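Local coordinates for protein taurine dioxygenase (Burkholderia ambifaria, PDB 5VN6) that probably acts as an iron-dependent taurine dioxygenase of the TfdA family and binds a magnesium ion in this crystal, at residues L233-L236 against I237-A241; T208-T211 against N212-T215; Y202-A205 against F206-H209; R218-V221 against G222-N226. One frame throughout, in Å; residues are numbered along the deposited sequence.

Contact 1: residues L233-L236 against I237-A241; sequences LHYL and IGQAA
Two of the backbone bonds that join Leu-233 and His-234 to the residues after them keep the alpha-helical i to i+4 spacing: Ile-237 N lies 2.9 Å from Leu-233 O, and Gly-238 N 3.0 Å from His-234 O. The next bond spans only three residues, Gln-239 N to Leu-236 O at 2.9 Å, which marks the change from alpha-helix to the 3-10 turn of 238-241. The one side-chain hydrogen bond runs from Gln-239 NE2 back to Tyr-235 O, 3.0 Å away with an N-H...O angle of 165°. Tyr-235 O lies in the plane of the Gln-239 amide, while NE2 stands above the carbonyl plane.

That same nitrogen lies over the centre of the Tyr-235 ring, 3.4 Å above its plane, with amide and ring tilted 35° to each other. Tyr-235 CG is anti to the backbone N (chi1 169°), which carries the ring alongside the next turn. The apolar component is slight: Leu-233 CD1 meets Ile-237 CG2 at 3.9 Å.

Outside the two segments, Tyr-235 rests on Pro-146 and on Val-149 of helix 147-153, while Leu-233 and Leu-236 pack on Phe-210 of strand 207-210, and Gln-239 touches Leu-201 of strand 199-201.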
ATOM      1  N   LEU A 233       5.290 -17.086  -9.322  1.00 24.71           N
ATOM      2  CA  LEU A 233       6.033 -15.833  -9.346  1.00 28.09           C
ATOM      3  C   LEU A 233       5.120 -14.660  -9.017  1.00 27.75           C
ATOM      4  O   LEU A 233       5.476 -13.796  -8.199  1.00 31.44           O
ATOM      5  CB  LEU A 233       6.723 -15.653 -10.705  1.00 28.09           C
ATOM      6  CG  LEU A 233       7.498 -14.345 -10.921  1.00 31.80           C
ATOM      7  CD1 LEU A 233       8.610 -14.175  -9.875  1.00 28.96           C
ATOM      8  CD2 LEU A 233       8.046 -14.209 -12.337  1.00 30.28           C
ATOM      9  N   HIS A 234       3.907 -14.651  -9.588  1.00 26.53           N
ATOM     10  CA  HIS A 234       2.947 -13.590  -9.275  1.00 27.51           C
ATOM     11  C   HIS A 234       2.617 -13.553  -7.790  1.00 21.59           C
ATOM     12  O   HIS A 234       2.531 -12.470  -7.196  1.00 25.94           O
ATOM     13  CB  HIS A 234       1.679 -13.768 -10.108  1.00 24.36           C
ATOM     14  CG  HIS A 234       1.912 -13.555 -11.569  1.00 27.84           C
ATOM     15  ND1 HIS A 234       1.024 -13.957 -12.545  1.00 31.14           N
ATOM     16  CD2 HIS A 234       2.965 -13.001 -12.223  1.00 28.27           C
ATOM     17  CE1 HIS A 234       1.511 -13.643 -13.737  1.00 31.09           C
ATOM     18  NE2 HIS A 234       2.683 -13.051 -13.569  1.00 29.40           N
ATOM     19  N   TYR A 235       2.457 -14.726  -7.176  1.00 27.73           N
ATOM     20  CA  TYR A 235       2.178 -14.787  -5.749  1.00 31.05           C
ATOM     21  C   TYR A 235       3.326 -14.190  -4.940  1.00 30.43           C
ATOM     22  O   TYR A 235       3.099 -13.452  -3.975  1.00 35.38           O
ATOM     23  CB  TYR A 235       1.918 -16.242  -5.345  1.00 26.43           C
ATOM     24  CG  TYR A 235       1.877 -16.471  -3.854  1.00 31.34           C
ATOM     25  CD1 TYR A 235       0.685 -16.339  -3.127  1.00 29.45           C
ATOM     26  CD2 TYR A 235       3.030 -16.833  -3.164  1.00 30.64           C
ATOM     27  CE1 TYR A 235       0.658 -16.569  -1.742  1.00 30.02           C
ATOM     28  CE2 TYR A 235       3.007 -17.060  -1.805  1.00 30.55           C
ATOM     29  CZ  TYR A 235       1.824 -16.935  -1.104  1.00 30.18           C
ATOM     30  OH  TYR A 235       1.848 -17.148   0.241  1.00 30.50           O
ATOM     31  N   LEU A 236       4.564 -14.497  -5.331  1.00 25.65           N
ATOM     32  CA  LEU A 236       5.737 -13.978  -4.631  1.00 27.76           C
ATOM     33  C   LEU A 236       5.874 -12.463  -4.793  1.00 26.31           C
ATOM     34  O   LEU A 236       5.980 -11.738  -3.796  1.00 30.60           O
ATOM     35  CB  LEU A 236       6.996 -14.699  -5.137  1.00 23.10           C
ATOM     36  CG  LEU A 236       7.071 -16.183  -4.789  1.00 28.74           C
ATOM     37  CD1 LEU A 236       8.368 -16.904  -5.300  1.00 25.88           C
ATOM     38  CD2 LEU A 236       6.889 -16.386  -3.251  1.00 29.41           C
ATOM     39  N   ILE A 237       5.860 -11.954  -6.033  1.00 24.86           N
ATOM     40  CA  ILE A 237       6.046 -10.514  -6.206  1.00 27.92           C
ATOM     41  C   ILE A 237       4.905  -9.732  -5.570  1.00 28.21           C
ATOM     42  O   ILE A 237       5.100  -8.585  -5.146  1.00 27.55           O
ATOM     43  CB  ILE A 237       6.197 -10.089  -7.683  1.00 29.97           C
ATOM     44  CG1 ILE A 237       4.858 -10.228  -8.416  1.00 33.46           C
ATOM     45  CG2 ILE A 237       7.418 -10.775  -8.370  1.00 24.06           C
ATOM     46  CD1 ILE A 237       4.777  -9.414  -9.699  1.00 47.48           C
ATOM     47  N   GLY A 238       3.700 -10.310  -5.518  1.00 33.85           N
ATOM     48  CA  GLY A 238       2.589  -9.637  -4.861  1.00 32.92           C
ATOM     49  C   GLY A 238       2.710  -9.542  -3.347  1.00 32.59           C
ATOM     50  O   GLY A 238       1.874  -8.886  -2.716  1.00 29.13           O
ATOM     51  N   GLN A 239       3.669 -10.243  -2.745  1.00 30.86           N
ATOM     52  CA  GLN A 239       3.856 -10.129  -1.302  1.00 29.00           C
ATOM     53  C   GLN A 239       4.246  -8.709  -0.922  1.00 32.81           C
ATOM     54  O   GLN A 239       3.920  -8.253   0.178  1.00 31.52           O
ATOM     55  CB  GLN A 239       4.912 -11.150  -0.808  1.00 23.07           C
ATOM     56  CG  GLN A 239       4.543 -12.644  -1.030  1.00 21.18           C
ATOM     57  CD  GLN A 239       3.214 -13.060  -0.329  1.00 30.64           C
ATOM     58  OE1 GLN A 239       3.091 -12.975   0.901  1.00 29.68           O
ATOM     59  NE2 GLN A 239       2.230 -13.499  -1.117  1.00 27.27           N
ATOM     60  N   ALA A 240       4.917  -7.980  -1.829  1.00 25.47           N
ATOM     61  CA  ALA A 240       5.289  -6.602  -1.526  1.00 24.11           C
ATOM     62  C   ALA A 240       4.074  -5.701  -1.413  1.00 25.55           C
ATOM     63  O   ALA A 240       4.195  -4.592  -0.892  1.00 28.05           O
ATOM     64  CB  ALA A 240       6.228  -6.020  -2.590  1.00 23.55           C
ATOM     65  N   ALA A 241       2.915  -6.122  -1.910  1.00 27.38           N
ATOM     66  CA  ALA A 241       1.729  -5.284  -1.832  1.00 27.48           C
ATOM     67  C   ALA A 241       0.971  -5.432  -0.502  1.00 33.62           C
ATOM     68  O   ALA A 241      -0.104  -4.837  -0.338  1.00 34.24           O
ATOM     69  CB  ALA A 241       0.808  -5.583  -3.017  1.00 23.13           C
TER

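Contact 2: residues T208-T211 against N212-T215; sequences THFT and NFHT
Thr-211 OG1, on the residue directly before Asn-212, is hydrogen-bonded to Glu-186 OE1 and more weakly to Arg-157 O. Thr-211 directly follows strand 207-210, an outer strand of a four-stranded antiparallel sheet, and here the chain leaves for the loop 212-215. Asn-212 ties the loop to strand 157-160 and the residues just before it: OD1 accepts from Arg-157 N, and ND2 donates to Asp-155 O.

Between the two segments the contact is apolar. Phe-210 and Phe-213 both direct their CB toward the opposite segment, and these CB atoms approach to 3.8 Å. The rings then run side by side with planes only 15° apart, but their centroids are 6.0 Å from each other, so they are slid too far for a true stack. Different first torsions accompany this: Phe-210 CG lies anti to its carbonyl carbon (chi1 -59°), Phe-213 CG anti to its nitrogen (chi1 -179°). Phe-210 also packs on Leu-232, and Phe-213 on Ala-229, so both aromatics contact helix 228-237. Past them the chain makes an inverse gamma turn centred on His-214. Between the two rings themselves, the nearest atoms are Phe-210 CD2 and Phe-213 CD1, at 4.0 Å.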
ATOM      1  N   THR A 208      11.158 -11.659 -14.616  1.00 32.32           N
ATOM      2  CA  THR A 208      10.302 -12.152 -15.693  1.00 29.45           C
ATOM      3  C   THR A 208       9.824 -13.583 -15.457  1.00 36.52           C
ATOM      4  O   THR A 208       8.642 -13.873 -15.677  1.00 33.43           O
ATOM      5  CB  THR A 208      11.020 -12.069 -17.040  1.00 26.69           C
ATOM      6  OG1 THR A 208      12.180 -12.907 -17.010  1.00 30.48           O
ATOM      7  CG2 THR A 208      11.430 -10.646 -17.304  1.00 27.45           C
ATOM      8  N   HIS A 209      10.712 -14.481 -15.017  1.00 29.05           N
ATOM      9  CA  HIS A 209      10.348 -15.890 -14.882  1.00 33.46           C
ATOM     10  C   HIS A 209      11.420 -16.645 -14.103  1.00 37.24           C
ATOM     11  O   HIS A 209      12.570 -16.201 -14.004  1.00 34.48           O
ATOM     12  CB  HIS A 209      10.170 -16.541 -16.252  1.00 34.04           C
ATOM     13  CG  HIS A 209      11.442 -16.622 -17.039  1.00 39.29           C
ATOM     14  ND1 HIS A 209      12.085 -15.500 -17.514  1.00 37.32           N
ATOM     15  CD2 HIS A 209      12.196 -17.682 -17.420  1.00 36.86           C
ATOM     16  CE1 HIS A 209      13.179 -15.865 -18.166  1.00 44.39           C
ATOM     17  NE2 HIS A 209      13.268 -17.184 -18.125  1.00 41.65           N
ATOM     18  N   PHE A 210      11.024 -17.815 -13.586  1.00 32.98           N
ATOM     19  CA  PHE A 210      11.964 -18.761 -12.994  1.00 29.49           C
ATOM     20  C   PHE A 210      12.704 -19.495 -14.100  1.00 27.03           C
ATOM     21  O   PHE A 210      12.112 -19.852 -15.122  1.00 30.88           O
ATOM     22  CB  PHE A 210      11.250 -19.804 -12.123  1.00 30.24           C
ATOM     23  CG  PHE A 210      10.456 -19.231 -10.991  1.00 29.19           C
ATOM     24  CD1 PHE A 210      11.067 -18.462  -9.993  1.00 29.96           C
ATOM     25  CD2 PHE A 210       9.094 -19.486 -10.896  1.00 30.82           C
ATOM     26  CE1 PHE A 210      10.307 -17.947  -8.932  1.00 31.04           C
ATOM     27  CE2 PHE A 210       8.324 -18.965  -9.850  1.00 24.78           C
ATOM     28  CZ  PHE A 210       8.928 -18.208  -8.870  1.00 29.39           C
ATOM     29  N   THR A 211      13.994 -19.757 -13.872  1.00 29.86           N
ATOM     30  CA  THR A 211      14.805 -20.487 -14.839  1.00 38.48           C
ATOM     31  C   THR A 211      14.960 -21.962 -14.512  1.00 40.15           C
ATOM     32  O   THR A 211      15.310 -22.741 -15.406  1.00 40.22           O
ATOM     33  CB  THR A 211      16.207 -19.876 -14.944  1.00 41.85           C
ATOM     34  OG1 THR A 211      16.769 -19.740 -13.632  1.00 44.19           O
ATOM     35  CG2 THR A 211      16.181 -18.516 -15.647  1.00 41.62           C
ATOM     36  N   ASN A 212      14.733 -22.371 -13.261  1.00 32.61           N
ATOM     37  CA  ASN A 212      15.008 -23.747 -12.854  1.00 33.82           C
ATOM     38  C   ASN A 212      13.815 -24.356 -12.125  1.00 40.67           C
ATOM     39  O   ASN A 212      13.982 -25.191 -11.228  1.00 38.12           O
ATOM     40  CB  ASN A 212      16.282 -23.825 -11.997  1.00 38.82           C
ATOM     41  CG  ASN A 212      16.194 -22.988 -10.711  1.00 40.09           C
ATOM     42  OD1 ASN A 212      15.252 -22.186 -10.509  1.00 38.00           O
ATOM     43  ND2 ASN A 212      17.173 -23.184  -9.825  1.00 38.31           N
ATOM     44  N   PHE A 213      12.603 -23.946 -12.521  1.00 34.66           N
ATOM     45  CA  PHE A 213      11.366 -24.441 -11.927  1.00 34.88           C
ATOM     46  C   PHE A 213      10.992 -25.827 -12.442  1.00 37.21           C
ATOM     47  O   PHE A 213      10.509 -26.669 -11.676  1.00 34.06           O
ATOM     48  CB  PHE A 213      10.237 -23.448 -12.219  1.00 29.27           C
ATOM     49  CG  PHE A 213       8.904 -23.841 -11.643  1.00 32.76           C
ATOM     50  CD1 PHE A 213       8.510 -23.377 -10.390  1.00 26.25           C
ATOM     51  CD2 PHE A 213       8.045 -24.688 -12.355  1.00 35.93           C
ATOM     52  CE1 PHE A 213       7.291 -23.744  -9.852  1.00 35.17           C
ATOM     53  CE2 PHE A 213       6.820 -25.063 -11.826  1.00 35.43           C
ATOM     54  CZ  PHE A 213       6.436 -24.585 -10.568  1.00 37.89           C
ATOM     55  N   HIS A 214      11.175 -26.071 -13.741  1.00 35.37           N
ATOM     56  CA  HIS A 214      10.649 -27.273 -14.377  1.00 38.19           C
ATOM     57  C   HIS A 214      11.475 -28.499 -13.974  1.00 40.36           C
ATOM     58  O   HIS A 214      12.453 -28.845 -14.643  1.00 46.40           O
ATOM     59  CB  HIS A 214      10.624 -27.056 -15.892  1.00 43.19           C
ATOM     60  CG  HIS A 214       9.748 -28.009 -16.646  1.00 43.75           C
ATOM     61  ND1 HIS A 214       9.747 -29.367 -16.412  1.00 45.79           N
ATOM     62  CD2 HIS A 214       8.925 -27.810 -17.704  1.00 40.30           C
ATOM     63  CE1 HIS A 214       8.920 -29.959 -17.259  1.00 45.37           C
ATOM     64  NE2 HIS A 214       8.410 -29.036 -18.056  1.00 42.88           N
ATOM     65  N   THR A 215      11.111 -29.133 -12.865  1.00 45.19           N
ATOM     66  CA  THR A 215      11.753 -30.318 -12.316  1.00 46.13           C
ATOM     67  C   THR A 215      10.692 -31.375 -12.056  1.00 46.34           C
ATOM     68  O   THR A 215       9.508 -31.050 -11.906  1.00 43.23           O
ATOM     69  CB  THR A 215      12.481 -30.006 -10.996  1.00 46.45           C
ATOM     70  OG1 THR A 215      11.516 -29.631 -10.002  1.00 39.37           O
ATOM     71  CG2 THR A 215      13.502 -28.871 -11.173  1.00 44.80           C
TER

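Contact 3: residues Y202-A205 against F206-H209; sequences YVNA and FTTH
From Asn-204 to Thr-207 the backbone makes a type I beta turn, closed by the bond from Thr-207 N to Asn-204 O at 2.8 Å. The side chains of both end residues reinforce it. Asn-204 turns its amide oxygen inward, and OD1 accepts from Phe-206 N at 2.8 Å along a nearly straight line, 175° at the hydrogen. In return, Thr-207 OG1 accepts from Asn-204 N at 2.9 Å. The hydroxyl is placed there by its first torsion, with OG1 anti to the carbonyl carbon (chi1 -49°).

The OD1 bond to the second residue onward is an Asx turn, here nested within the beta turn, and the pair leads the chain into strand 207-210. Each end of the Asn-204 amide has a partner, since ND2 donates to Ser-110 OG. The amide is nearly perpendicular to the Phe-206 ring, at 88°, and OD1 comes obliquely to 3.2 Å from CD1 of that ring.

Asn-204 also touches His-106, one of the ligands of the magnesium ion, so the turn lies beside the metal site, and Phe-206 meets Trp-111 edge-to-face. Thr-207 CG2 packs against Val-203 CG1 at 3.9 Å, beside Leu-233 of helix 228-237.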
ATOM      1  N   TYR A 202      13.451 -12.324  -2.963  1.00 27.79           N
ATOM      2  CA  TYR A 202      14.144 -11.499  -3.947  1.00 27.92           C
ATOM      3  C   TYR A 202      13.611 -11.681  -5.372  1.00 35.22           C
ATOM      4  O   TYR A 202      14.365 -11.997  -6.301  1.00 38.17           O
ATOM      5  CB  TYR A 202      15.657 -11.805  -3.875  1.00 27.53           C
ATOM      6  CG  TYR A 202      16.490 -10.710  -4.481  1.00 32.48           C
ATOM      7  CD1 TYR A 202      17.302 -10.955  -5.577  1.00 34.97           C
ATOM      8  CD2 TYR A 202      16.447  -9.411  -3.960  1.00 30.65           C
ATOM      9  CE1 TYR A 202      18.051  -9.951  -6.150  1.00 36.53           C
ATOM     10  CE2 TYR A 202      17.177  -8.397  -4.536  1.00 32.68           C
ATOM     11  CZ  TYR A 202      17.989  -8.683  -5.635  1.00 39.70           C
ATOM     12  OH  TYR A 202      18.737  -7.699  -6.221  1.00 37.40           O
ATOM     13  N   VAL A 203      12.314 -11.455  -5.556  1.00 29.65           N
ATOM     14  CA  VAL A 203      11.708 -11.261  -6.868  1.00 34.52           C
ATOM     15  C   VAL A 203      10.856  -9.998  -6.799  1.00 31.76           C
ATOM     16  O   VAL A 203      10.306  -9.657  -5.748  1.00 28.04           O
ATOM     17  CB  VAL A 203      10.868 -12.480  -7.316  1.00 28.70           C
ATOM     18  CG1 VAL A 203      11.794 -13.688  -7.580  1.00 28.90           C
ATOM     19  CG2 VAL A 203       9.774 -12.825  -6.249  1.00 22.86           C
ATOM     20  N   ASN A 204      10.765  -9.282  -7.914  1.00 28.31           N
ATOM     21  CA  ASN A 204      10.059  -8.001  -7.924  1.00 28.40           C
ATOM     22  C   ASN A 204       9.561  -7.726  -9.343  1.00 30.50           C
ATOM     23  O   ASN A 204       9.576  -8.611 -10.207  1.00 27.18           O
ATOM     24  CB  ASN A 204      10.956  -6.875  -7.374  1.00 24.39           C
ATOM     25  CG  ASN A 204      12.088  -6.482  -8.325  1.00 33.73           C
ATOM     26  OD1 ASN A 204      11.881  -5.706  -9.250  1.00 37.91           O
ATOM     27  ND2 ASN A 204      13.296  -6.968  -8.057  1.00 30.48           N
ATOM     28  N   ALA A 205       9.140  -6.474  -9.588  1.00 31.90           N
ATOM     29  CA  ALA A 205       8.540  -6.110 -10.871  1.00 36.62           C
ATOM     30  C   ALA A 205       9.489  -6.367 -12.037  1.00 34.42           C
ATOM     31  O   ALA A 205       9.037  -6.607 -13.160  1.00 33.43           O
ATOM     32  CB  ALA A 205       8.098  -4.640 -10.861  1.00 29.81           C
ATOM     33  N   PHE A 206      10.802  -6.345 -11.792  1.00 26.81           N
ATOM     34  CA  PHE A 206      11.759  -6.626 -12.855  1.00 35.28           C
ATOM     35  C   PHE A 206      11.853  -8.104 -13.204  1.00 40.61           C
ATOM     36  O   PHE A 206      12.406  -8.431 -14.255  1.00 38.29           O
ATOM     37  CB  PHE A 206      13.161  -6.134 -12.465  1.00 37.07           C
ATOM     38  CG  PHE A 206      13.290  -4.639 -12.422  1.00 38.26           C
ATOM     39  CD1 PHE A 206      13.702  -4.001 -11.260  1.00 40.58           C
ATOM     40  CD2 PHE A 206      12.985  -3.869 -13.534  1.00 38.00           C
ATOM     41  CE1 PHE A 206      13.824  -2.623 -11.210  1.00 41.81           C
ATOM     42  CE2 PHE A 206      13.105  -2.494 -13.491  1.00 46.29           C
ATOM     43  CZ  PHE A 206      13.529  -1.866 -12.321  1.00 44.25           C
ATOM     44  N   THR A 207      11.346  -9.000 -12.355  1.00 35.87           N
ATOM     45  CA  THR A 207      11.558 -10.429 -12.548  1.00 33.72           C
ATOM     46  C   THR A 207      10.608 -10.960 -13.620  1.00 34.87           C
ATOM     47  O   THR A 207       9.388 -10.750 -13.544  1.00 30.55           O
ATOM     48  CB  THR A 207      11.342 -11.181 -11.234  1.00 31.37           C
ATOM     49  OG1 THR A 207      12.078 -10.549 -10.177  1.00 29.42           O
ATOM     50  CG2 THR A 207      11.774 -12.616 -11.373  1.00 32.13           C
ATOM     51  N   THR A 208      11.158 -11.659 -14.616  1.00 32.32           N
ATOM     52  CA  THR A 208      10.302 -12.152 -15.693  1.00 29.45           C
ATOM     53  C   THR A 208       9.824 -13.583 -15.457  1.00 36.52           C
ATOM     54  O   THR A 208       8.642 -13.873 -15.677  1.00 33.43           O
ATOM     55  CB  THR A 208      11.020 -12.069 -17.040  1.00 26.69           C
ATOM     56  OG1 THR A 208      12.180 -12.907 -17.010  1.00 30.48           O
ATOM     57  CG2 THR A 208      11.430 -10.646 -17.304  1.00 27.45           C
ATOM     58  N   HIS A 209      10.712 -14.481 -15.017  1.00 29.05           N
ATOM     59  CA  HIS A 209      10.348 -15.890 -14.882  1.00 33.46           C
ATOM     60  C   HIS A 209      11.420 -16.645 -14.103  1.00 37.24           C
ATOM     61  O   HIS A 209      12.570 -16.201 -14.004  1.00 34.48           O
ATOM     62  CB  HIS A 209      10.170 -16.541 -16.252  1.00 34.04           C
ATOM     63  CG  HIS A 209      11.442 -16.622 -17.039  1.00 39.29           C
ATOM     64  ND1 HIS A 209      12.085 -15.500 -17.514  1.00 37.32           N
ATOM     65  CD2 HIS A 209      12.196 -17.682 -17.420  1.00 36.86           C
ATOM     66  CE1 HIS A 209      13.179 -15.865 -18.166  1.00 44.39           C
ATOM     67  NE2 HIS A 209      13.268 -17.184 -18.125  1.00 41.65           N
TER

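Contact 4: residues R218-V221 against G222-N226; sequences RVRV and GQDAN
Arg-220 and Asp-224 cross at about a right angle, and the guanidinium meets the carboxylate side-on, through NE and NH2, one nitrogen to each oxygen. The NE bond to OD2 is the straighter of the pair, 2.8 Å long with 177° at the hydrogen, and OD2 sits in the guanidinium plane at its edge. NH2 reaches OD1 at 3.0 Å, using the syn lone pair of that oxygen, OD1 being tilted from the guanidinium plane; the two flat groups are turned 36° against each other. A bend at chi3 (-58°) folds the arginine chain back so that its head can reach the acid.

OD2 is gripped three times. Besides NE, it accepts from Arg-220 N at 2.9 Å on its anti lone pair, and from Val-221 N at 3.0 Å, which comes from above the carboxylate plane. So many donors around one oxygen would be expected to favour the charged carboxylate.

The backbone adds a bond of its own: Asp-224 N to Val-221 O at 2.9 Å, at the start of the short, weakly bonded helix 222-225. The side chain of Asp-224, within that helix, thus accepts from the N-H of Val-221 just before it, while its own N-H bonds back to the carbonyl of the same valine. Val-219 CG2 packs on Ala-225 CB at 3.8 Å. Arg-218 heads away from the helix, where NH1 makes a salt bridge to Asp-155 OD1 and NH2 bonds to Phe-213 O.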
ATOM      1  N   ARG A 218       8.251 -30.697  -9.218  1.00 46.37           N
ATOM      2  CA  ARG A 218       7.227 -29.675  -9.366  1.00 41.46           C
ATOM      3  C   ARG A 218       6.288 -29.898 -10.541  1.00 40.93           C
ATOM      4  O   ARG A 218       5.204 -29.318 -10.553  1.00 40.99           O
ATOM      5  CB  ARG A 218       7.873 -28.300  -9.537  1.00 41.77           C
ATOM      6  CG  ARG A 218       8.751 -27.868  -8.398  1.00 43.77           C
ATOM      7  CD  ARG A 218       9.237 -26.459  -8.654  1.00 45.19           C
ATOM      8  NE  ARG A 218      10.118 -26.013  -7.587  1.00 48.45           N
ATOM      9  CZ  ARG A 218      11.439 -26.065  -7.658  1.00 44.66           C
ATOM     10  NH1 ARG A 218      12.166 -25.632  -6.639  1.00 42.63           N
ATOM     11  NH2 ARG A 218      12.031 -26.526  -8.764  1.00 39.68           N
ATOM     12  N   VAL A 219       6.660 -30.698 -11.532  1.00 36.47           N
ATOM     13  CA  VAL A 219       5.912 -30.745 -12.783  1.00 38.65           C
ATOM     14  C   VAL A 219       5.488 -32.181 -13.060  1.00 41.85           C
ATOM     15  O   VAL A 219       6.328 -33.040 -13.367  1.00 39.35           O
ATOM     16  CB  VAL A 219       6.720 -30.167 -13.953  1.00 39.46           C
ATOM     17  CG1 VAL A 219       5.995 -30.409 -15.287  1.00 36.98           C
ATOM     18  CG2 VAL A 219       6.976 -28.679 -13.719  1.00 34.84           C
ATOM     19  N   ARG A 220       4.177 -32.427 -12.997  1.00 38.36           N
ATOM     20  CA  ARG A 220       3.590 -33.688 -13.433  1.00 42.75           C
ATOM     21  C   ARG A 220       3.166 -33.587 -14.896  1.00 42.74           C
ATOM     22  O   ARG A 220       3.472 -34.463 -15.715  1.00 41.36           O
ATOM     23  CB  ARG A 220       2.374 -34.046 -12.556  1.00 46.60           C
ATOM     24  CG  ARG A 220       2.490 -33.727 -11.045  1.00 45.34           C
ATOM     25  CD  ARG A 220       1.087 -33.562 -10.373  1.00 37.35           C
ATOM     26  NE  ARG A 220       0.306 -32.494 -11.022  1.00 35.76           N
ATOM     27  CZ  ARG A 220      -0.989 -32.250 -10.818  1.00 40.65           C
ATOM     28  NH1 ARG A 220      -1.693 -32.999  -9.969  1.00 41.69           N
ATOM     29  NH2 ARG A 220      -1.585 -31.252 -11.458  1.00 34.95           N
ATOM     30  N   VAL A 221       2.454 -32.512 -15.229  1.00 36.09           N
ATOM     31  CA  VAL A 221       1.957 -32.267 -16.571  1.00 39.30           C
ATOM     32  C   VAL A 221       2.263 -30.815 -16.923  1.00 38.53           C
ATOM     33  O   VAL A 221       2.607 -30.002 -16.059  1.00 33.45           O
ATOM     34  CB  VAL A 221       0.442 -32.565 -16.698  1.00 33.24           C
ATOM     35  CG1 VAL A 221       0.139 -34.030 -16.358  1.00 33.25           C
ATOM     36  CG2 VAL A 221      -0.379 -31.617 -15.789  1.00 26.86           C
ATOM     37  N   GLY A 222       2.105 -30.497 -18.216  1.00 34.46           N
ATOM     38  CA  GLY A 222       2.534 -29.200 -18.729  1.00 27.91           C
ATOM     39  C   GLY A 222       1.939 -28.016 -17.988  1.00 25.72           C
ATOM     40  O   GLY A 222       2.636 -27.047 -17.680  1.00 30.97           O
ATOM     41  N   GLN A 223       0.628 -28.061 -17.691  1.00 33.28           N
ATOM     42  CA  GLN A 223       0.053 -26.885 -17.046  1.00 29.63           C
ATOM     43  C   GLN A 223       0.666 -26.619 -15.668  1.00 33.88           C
ATOM     44  O   GLN A 223       0.602 -25.476 -15.197  1.00 28.80           O
ATOM     45  CB  GLN A 223      -1.482 -26.967 -16.956  1.00 39.22           C
ATOM     46  CG  GLN A 223      -2.082 -28.066 -16.117  1.00 37.24           C
ATOM     47  CD  GLN A 223      -3.551 -27.775 -15.768  1.00 44.21           C
ATOM     48  OE1 GLN A 223      -3.910 -27.692 -14.598  1.00 35.99           O
ATOM     49  NE2 GLN A 223      -4.395 -27.635 -16.783  1.00 37.15           N
ATOM     50  N   ASP A 224       1.275 -27.628 -15.021  1.00 29.12           N
ATOM     51  CA  ASP A 224       2.056 -27.380 -13.802  1.00 29.68           C
ATOM     52  C   ASP A 224       3.241 -26.438 -14.072  1.00 38.10           C
ATOM     53  O   ASP A 224       3.630 -25.647 -13.203  1.00 37.19           O
ATOM     54  CB  ASP A 224       2.593 -28.701 -13.223  1.00 31.41           C
ATOM     55  CG  ASP A 224       1.506 -29.625 -12.729  1.00 39.25           C
ATOM     56  OD1 ASP A 224       0.430 -29.127 -12.301  1.00 37.55           O
ATOM     57  OD2 ASP A 224       1.737 -30.856 -12.772  1.00 38.69           O
ATOM     58  N   ALA A 225       3.857 -26.538 -15.253  1.00 33.85           N
ATOM     59  CA  ALA A 225       5.005 -25.674 -15.550  1.00 34.23           C
ATOM     60  C   ALA A 225       4.548 -24.304 -16.047  1.00 32.39           C
ATOM     61  O   ALA A 225       5.066 -23.267 -15.618  1.00 32.29           O
ATOM     62  CB  ALA A 225       5.924 -26.343 -16.583  1.00 31.90           C
ATOM     63  N   ASN A 226       3.586 -24.283 -16.943  1.00 29.92           N
ATOM     64  CA  ASN A 226       3.123 -23.035 -17.529  1.00 32.57           C
ATOM     65  C   ASN A 226       1.616 -23.161 -17.696  1.00 33.51           C
ATOM     66  O   ASN A 226       1.157 -23.985 -18.497  1.00 36.55           O
ATOM     67  CB  ASN A 226       3.844 -22.769 -18.863  1.00 34.15           C
ATOM     68  CG  ASN A 226       3.963 -21.270 -19.181  1.00 43.51           C
ATOM     69  OD1 ASN A 226       3.330 -20.432 -18.525  1.00 43.71           O
ATOM     70  ND2 ASN A 226       4.771 -20.931 -20.196  1.00 38.68           N
TER

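Overall arrangement
Following the chain, contact 3 comes first: its turn closes the loop between strands 199-201 and 207-210. Contact 2 starts on that second strand and shares Thr-208 and His-209 with contact 3, then leads into the loop that contact 4 ends at helix 222-225. Contact 1 lies last, at the end of helix 228-237. All four are local; contacts 3 and 2 overlap, the others follow in series, and none nests. Contact 1 nevertheless folds back on contacts 2 and 3: Leu-233 CD2 is 3.4 Å from Thr-208 O, and Leu-236 CB 3.5 Å from Val-203 CG2. Contacts 2 and 4 also touch, with His-214 CD2 3.5 Å from Ala-225 CB. Contacts 4 and 1 do not.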